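Local coordinates for probable adhesion protein (Pseudomonas aeruginosa PAO1, PDB 6R3Z) that probably captures divalent metal ions, ferrous iron in particular, in the periplasm as the solute-binding protein of a metal transport system, at residues R185-E190 / R267-V272; E190-V195 / L218-I223. All blocks are in the same frame, centred on the assembly; numbering follows the deposited sequence.

Contact 1 (R185-E190 / R267-V272). With EDO (1,2-ethanediol), chain H.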
loop_
_atom_site.group_PDB
_atom_site.type_symbol
_atom_site.label_atom_id
_atom_site.label_comp_id
_atom_site.label_asym_id
_atom_site.label_seq_id
_atom_site.Cartn_x
_atom_site.Cartn_y
_atom_site.Cartn_z
ATOM N N ARG A 185 13.032 0.733 -0.656
ATOM C CA ARG A 185 13.835 1.664 0.152
ATOM C C ARG A 185 14.245 0.984 1.479
ATOM O O ARG A 185 15.288 1.312 2.038
ATOM C CB ARG A 185 13.031 2.947 0.464
ATOM C CG ARG A 185 13.902 4.105 0.967
ATOM C CD ARG A 185 13.121 5.402 1.005
ATOM N NE ARG A 185 14.011 6.565 1.022
ATOM C CZ ARG A 185 14.326 7.255 2.112
ATOM N NH1 ARG A 185 13.818 6.916 3.292
ATOM N NH2 ARG A 185 15.146 8.294 2.033
ATOM N N GLU A 186 13.447 0.016 1.961
ATOM C CA GLU A 186 13.782 -0.667 3.218
ATOM C C GLU A 186 14.898 -1.702 3.079
ATOM O O GLU A 186 15.379 -2.231 4.085
ATOM C CB GLU A 186 12.546 -1.243 3.845
ATOM C CG GLU A 186 11.562 -0.115 4.075
ATOM C CD GLU A 186 10.447 -0.453 5.025
ATOM O OE1 GLU A 186 9.727 -1.437 4.760
ATOM O OE2 GLU A 186 10.298 0.267 6.035
ATOM N N PHE A 187 15.350 -1.921 1.838
ATOM C CA PHE A 187 16.494 -2.755 1.520
ATOM C C PHE A 187 17.654 -1.852 1.080
ATOM O O PHE A 187 18.743 -2.347 0.808
ATOM C CB PHE A 187 16.146 -3.758 0.405
ATOM C CG PHE A 187 15.154 -4.817 0.824
ATOM C CD1 PHE A 187 15.583 -6.012 1.388
ATOM C CD2 PHE A 187 13.794 -4.634 0.624
ATOM C CE1 PHE A 187 14.663 -6.998 1.759
ATOM C CE2 PHE A 187 12.873 -5.612 1.010
ATOM C CZ PHE A 187 13.314 -6.793 1.573
ATOM N N GLY A 188 17.406 -0.539 1.025
ATOM C CA GLY A 188 18.380 0.440 0.543
ATOM C C GLY A 188 18.472 0.392 -0.973
ATOM O O GLY A 188 19.519 0.705 -1.565
ATOM N N LEU A 189 17.362 -0.019 -1.615
ATOM C CA LEU A 189 17.292 -0.173 -3.061
ATOM C C LEU A 189 16.352 0.831 -3.694
ATOM O O LEU A 189 15.467 1.373 -3.033
ATOM C CB LEU A 189 16.875 -1.605 -3.422
ATOM C CG LEU A 189 17.883 -2.710 -3.108
ATOM C CD1 LEU A 189 17.240 -4.067 -3.266
ATOM C CD2 LEU A 189 19.111 -2.610 -4.026
ATOM N N GLU A 190 16.555 1.064 -4.984
ATOM C CA GLU A 190 15.796 2.011 -5.794
ATOM C C GLU A 190 15.190 1.281 -7.002
ATOM O O GLU A 190 15.718 0.260 -7.439
ATOM C CB GLU A 190 16.764 3.075 -6.338
ATOM C CG GLU A 190 16.522 4.484 -5.837
ATOM C CD GLU A 190 17.427 5.524 -6.480
ATOM O OE1 GLU A 190 18.498 5.147 -7.010
ATOM O OE2 GLU A 190 17.061 6.721 -6.457
ATOM N N ARG A 267 4.854 -11.850 2.684
ATOM C CA ARG A 267 5.061 -12.454 1.367
ATOM C C ARG A 267 5.803 -11.509 0.409
ATOM O O ARG A 267 6.688 -11.970 -0.325
ATOM C CB ARG A 267 3.750 -12.990 0.780
ATOM C CG ARG A 267 3.281 -14.224 1.578
ATOM C CD ARG A 267 2.448 -15.168 0.732
ATOM N NE ARG A 267 1.114 -14.634 0.473
ATOM C CZ ARG A 267 0.054 -14.863 1.243
ATOM N NH1 ARG A 267 0.169 -15.601 2.343
ATOM N NH2 ARG A 267 -1.127 -14.354 0.922
ATOM N N ASN A 268 5.504 -10.193 0.476
ATOM C CA ASN A 268 6.170 -9.170 -0.345
ATOM C C ASN A 268 7.673 -9.134 -0.013
ATOM O O ASN A 268 8.512 -9.261 -0.901
ATOM C CB ASN A 268 5.548 -7.802 -0.103
ATOM C CG ASN A 268 4.323 -7.578 -0.965
ATOM O OD1 ASN A 268 4.015 -8.378 -1.860
ATOM N ND2 ASN A 268 3.611 -6.487 -0.712
ATOM N N LEU A 269 7.996 -8.998 1.271
ATOM C CA LEU A 269 9.392 -8.987 1.716
ATOM C C LEU A 269 10.139 -10.287 1.366
ATOM O O LEU A 269 11.305 -10.229 0.971
ATOM C CB LEU A 269 9.472 -8.658 3.215
ATOM C CG LEU A 269 9.059 -7.217 3.618
ATOM C CD1 LEU A 269 9.132 -7.024 5.127
ATOM C CD2 LEU A 269 9.933 -6.162 2.952
ATOM N N ASP A 270 9.469 -11.448 1.483
ATOM C CA ASP A 270 10.083 -12.746 1.160
ATOM C C ASP A 270 10.421 -12.821 -0.333
ATOM O O ASP A 270 11.464 -13.351 -0.690
ATOM C CB ASP A 270 9.167 -13.912 1.541
ATOM C CG ASP A 270 9.050 -14.158 3.029
ATOM O OD1 ASP A 270 9.943 -13.688 3.785
ATOM O OD2 ASP A 270 8.068 -14.813 3.442
ATOM N N THR A 271 9.522 -12.287 -1.203
ATOM C CA THR A 271 9.732 -12.294 -2.654
ATOM C C THR A 271 10.919 -11.388 -3.023
ATOM O O THR A 271 11.767 -11.801 -3.815
ATOM C CB THR A 271 8.421 -11.945 -3.380
ATOM O OG1 THR A 271 7.462 -12.992 -3.109
ATOM C CG2 THR A 271 8.616 -11.782 -4.897
ATOM N N VAL A 272 11.014 -10.192 -2.399
ATOM C CA VAL A 272 12.149 -9.293 -2.646
ATOM C C VAL A 272 13.448 -9.994 -2.209
ATOM O O VAL A 272 14.425 -9.972 -2.963
ATOM C CB VAL A 272 11.973 -7.903 -1.981
ATOM C CG1 VAL A 272 13.214 -7.029 -2.200
ATOM C CG2 VAL A 272 10.721 -7.201 -2.531
HETATM C C1 EDO H . 9.187 -16.320 6.775
HETATM O O1 EDO H . 9.552 -16.547 5.422
HETATM C C2 EDO H . 9.982 -15.112 7.298
HETATM O O2 EDO H . 9.768 -13.999 6.449
#
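With chi1 at -68°, the CG of Phe187 lies anti to its own carbonyl carbon and the ring is carried toward helix 260-277, while CG1 of Val272, anti to the backbone N (chi1 177°), is brought over one ring face. The result is a CH-pi contact: the methyl CG1 of Val272 stands 3.8 Å from the centroid of the Phe187 ring, 20° off the normal and shifted toward the rim, where it is 3.5 Å from CE2 of Phe187. One turn back, the CD2 methyl of Leu269 meets the CE2-CZ side of the ring obliquely, 3.6 Å from CE2 of Phe187. Leu160, Val273 and Ile276 extend this apolar seat. No hydrogen bond crosses the contact. Within the loop Gly188 N bonds to Arg185 O (3.0 Å); Glu186 ties it to the backbone N-H groups of Ile116 and Ser117. At the exposed Asp270, a 1,2-ethanediol, probably from the crystallisation liquor, gives one hydroxyl to each carboxylate oxygen, its O2 2.7 Å from Asp270 OD1. The loop turns through positive phi at Gly188, a Schellman motif at the end of the helix that begins at 181, with Phe187 just before the glycine packed on helix 260-277.

Contact 2 (E190-V195 / L218-I223); sequences EVTAVV and LDVKVI
Thr192 faces the segment 218-223, and its side chain divides at CB into an apolar and a polar branch. From CB, the methyl CG2 runs anti to the backbone N and reaches the CD1 methyl of Leu218 at 3.9 Å, the two side chains crossing at a slant. The same CG2 lies 4.2 Å from CG2 of Val220, a looser touch in which the side chains pass one another in opposite directions. The other branch, OG1, stands beside the backbone N (chi1 -74°) and is hydrogen-bonded to NH1 of Arg172, so the polar end of the threonine is tied to strand 172-175 while its methyl is spent on the hydrophobic contact. Strands 193-194 and 220-226 are not neighbours in the sheet: strand 172-175 runs between them, parallel to both, in a four-stranded parallel sheet of order 2-1-3-4. The chain passes from one to the other through helix 205-217, a beta-alpha-beta crossover that skips strand 172-175. The skipped strand's backbone bonds to both segments, Val173 to Thr192 and Thr175 to Ala193 on one side, Arg172 to Lys221 and Ala174 to Val222 on the other. The segments therefore meet through side chains alone, reaching across the middle strand on the side where helix 205-217 packs, with Leu215 against Val220 and Leu208 and Thr211 against Val195. Further along, CG2 of Val195 touches CD1 of Ile223 at 3.8 Å, the side chains crossing at about a right angle; Ile176 lies against both. At the opposite end of 218-223, Asp219 breaks from helix 205-217 with positive phi in a Schellman motif, and its OD2 receives NZ of Lys221 at 2.8 Å, from 38° out of the carboxylate plane, in a salt bridge.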
loop_
_atom_site.group_PDB
_atom_site.type_symbol
_atom_site.label_atom_id
_atom_site.label_comp_id
_atom_site.label_asym_id
_atom_site.label_seq_id
_atom_site.Cartn_x
_atom_site.Cartn_y
_atom_site.Cartn_z
ATOM N N GLU A 190 16.555 1.064 -4.984
ATOM C CA GLU A 190 15.796 2.011 -5.794
ATOM C C GLU A 190 15.190 1.281 -7.002
ATOM O O GLU A 190 15.718 0.260 -7.439
ATOM C CB GLU A 190 16.764 3.075 -6.338
ATOM C CG GLU A 190 16.522 4.484 -5.837
ATOM C CD GLU A 190 17.427 5.524 -6.480
ATOM O OE1 GLU A 190 18.498 5.147 -7.010
ATOM O OE2 GLU A 190 17.061 6.721 -6.457
ATOM N N VAL A 191 14.102 1.826 -7.543
ATOM C CA VAL A 191 13.446 1.307 -8.741
ATOM C C VAL A 191 14.025 2.097 -9.941
ATOM O O VAL A 191 13.881 3.328 -10.014
ATOM C CB VAL A 191 11.898 1.436 -8.678
ATOM C CG1 VAL A 191 11.260 1.007 -9.999
ATOM C CG2 VAL A 191 11.320 0.617 -7.519
ATOM N N THR A 192 14.668 1.394 -10.882
ATOM C CA THR A 192 15.229 2.033 -12.079
ATOM C C THR A 192 14.099 2.515 -13.013
ATOM O O THR A 192 14.164 3.625 -13.560
ATOM C CB THR A 192 16.185 1.065 -12.810
ATOM O OG1 THR A 192 17.394 0.962 -12.057
ATOM C CG2 THR A 192 16.552 1.534 -14.235
ATOM N N ALA A 193 13.088 1.651 -13.230
ATOM C CA ALA A 193 12.025 1.992 -14.166
ATOM C C ALA A 193 10.679 1.417 -13.755
ATOM O O ALA A 193 10.617 0.319 -13.223
ATOM C CB ALA A 193 12.396 1.490 -15.567
ATOM N N VAL A 194 9.599 2.156 -14.059
ATOM C CA VAL A 194 8.207 1.747 -13.817
ATOM C C VAL A 194 7.553 1.700 -15.215
ATOM O O VAL A 194 7.619 2.679 -15.974
ATOM C CB VAL A 194 7.480 2.716 -12.832
ATOM C CG1 VAL A 194 5.987 2.398 -12.727
ATOM C CG2 VAL A 194 8.138 2.690 -11.446
ATOM N N VAL A 195 6.972 0.545 -15.567
ATOM C CA VAL A 195 6.373 0.330 -16.890
ATOM C C VAL A 195 5.141 1.218 -17.113
ATOM O O VAL A 195 5.016 1.809 -18.192
ATOM C CB VAL A 195 6.102 -1.173 -17.176
ATOM C CG1 VAL A 195 5.550 -1.386 -18.593
ATOM C CG2 VAL A 195 7.365 -2.007 -16.946
ATOM N N LEU A 218 19.749 -0.714 -20.064
ATOM C CA LEU A 218 20.225 -0.491 -18.691
ATOM C C LEU A 218 20.543 -1.765 -17.932
ATOM O O LEU A 218 20.925 -1.695 -16.752
ATOM C CB LEU A 218 19.237 0.387 -17.903
ATOM C CG LEU A 218 18.923 1.748 -18.551
ATOM C CD1 LEU A 218 17.959 2.539 -17.708
ATOM C CD2 LEU A 218 20.217 2.569 -18.834
ATOM N N ASP A 219 20.416 -2.931 -18.610
ATOM C CA ASP A 219 20.669 -4.249 -18.023
ATOM C C ASP A 219 19.868 -4.451 -16.712
ATOM O O ASP A 219 20.425 -4.775 -15.655
ATOM C CB ASP A 219 22.185 -4.497 -17.845
ATOM C CG ASP A 219 22.569 -5.953 -17.590
ATOM O OD1 ASP A 219 21.755 -6.864 -17.929
ATOM O OD2 ASP A 219 23.678 -6.188 -17.064
ATOM N N VAL A 220 18.543 -4.218 -16.784
ATOM C CA VAL A 220 17.662 -4.417 -15.625
ATOM C C VAL A 220 17.639 -5.927 -15.361
ATOM O O VAL A 220 17.544 -6.712 -16.303
ATOM C CB VAL A 220 16.256 -3.796 -15.848
ATOM C CG1 VAL A 220 15.250 -4.227 -14.767
ATOM C CG2 VAL A 220 16.341 -2.278 -15.926
ATOM N N LYS A 221 17.803 -6.317 -14.099
ATOM C CA LYS A 221 17.911 -7.722 -13.706
ATOM C C LYS A 221 16.576 -8.380 -13.398
ATOM O O LYS A 221 16.364 -9.556 -13.731
ATOM C CB LYS A 221 18.898 -7.888 -12.531
ATOM C CG LYS A 221 20.330 -7.394 -12.815
ATOM C CD LYS A 221 21.067 -8.194 -13.902
ATOM C CE LYS A 221 22.401 -7.586 -14.257
ATOM N NZ LYS A 221 23.063 -8.331 -15.372
ATOM N N VAL A 222 15.700 -7.655 -12.688
ATOM C CA VAL A 222 14.419 -8.212 -12.256
ATOM C C VAL A 222 13.274 -7.247 -12.521
ATOM O O VAL A 222 13.481 -6.032 -12.545
ATOM C CB VAL A 222 14.430 -8.670 -10.761
ATOM C CG1 VAL A 222 15.586 -9.628 -10.460
ATOM C CG2 VAL A 222 14.445 -7.487 -9.796
ATOM N N ILE A 223 12.063 -7.804 -12.680
ATOM C CA ILE A 223 10.836 -7.034 -12.799
ATOM C C ILE A 223 9.819 -7.594 -11.783
ATOM O O ILE A 223 9.640 -8.819 -11.698
ATOM C CB ILE A 223 10.276 -6.895 -14.248
ATOM C CG1 ILE A 223 9.082 -5.893 -14.298
ATOM C CG2 ILE A 223 9.915 -8.269 -14.858
ATOM C CD1 ILE A 223 8.860 -5.203 -15.670
#

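How the contacts relate
Contacts 1 and 2 share Glu190, and contact 2 is nested within the chain loop that contact 1 closes; their centres are about 14 Å apart. Both are apolar, without a hydrogen bond across either pair of segments, and largely buried, yet they join different layers. Contact 1 sets a partly exposed aromatic ring on buried Leu269 and Val272 of the C-terminal helix and lies away from the metal site. Contact 2 joins residues flanking strand 193-194 to the start of strand 220-226, across the intervening strand 172-175, through methyl groups alone; it is buried except toward Thr192 and the exposed Leu218. The Val195 side chain lies about 13 Å from the bound nickel ion.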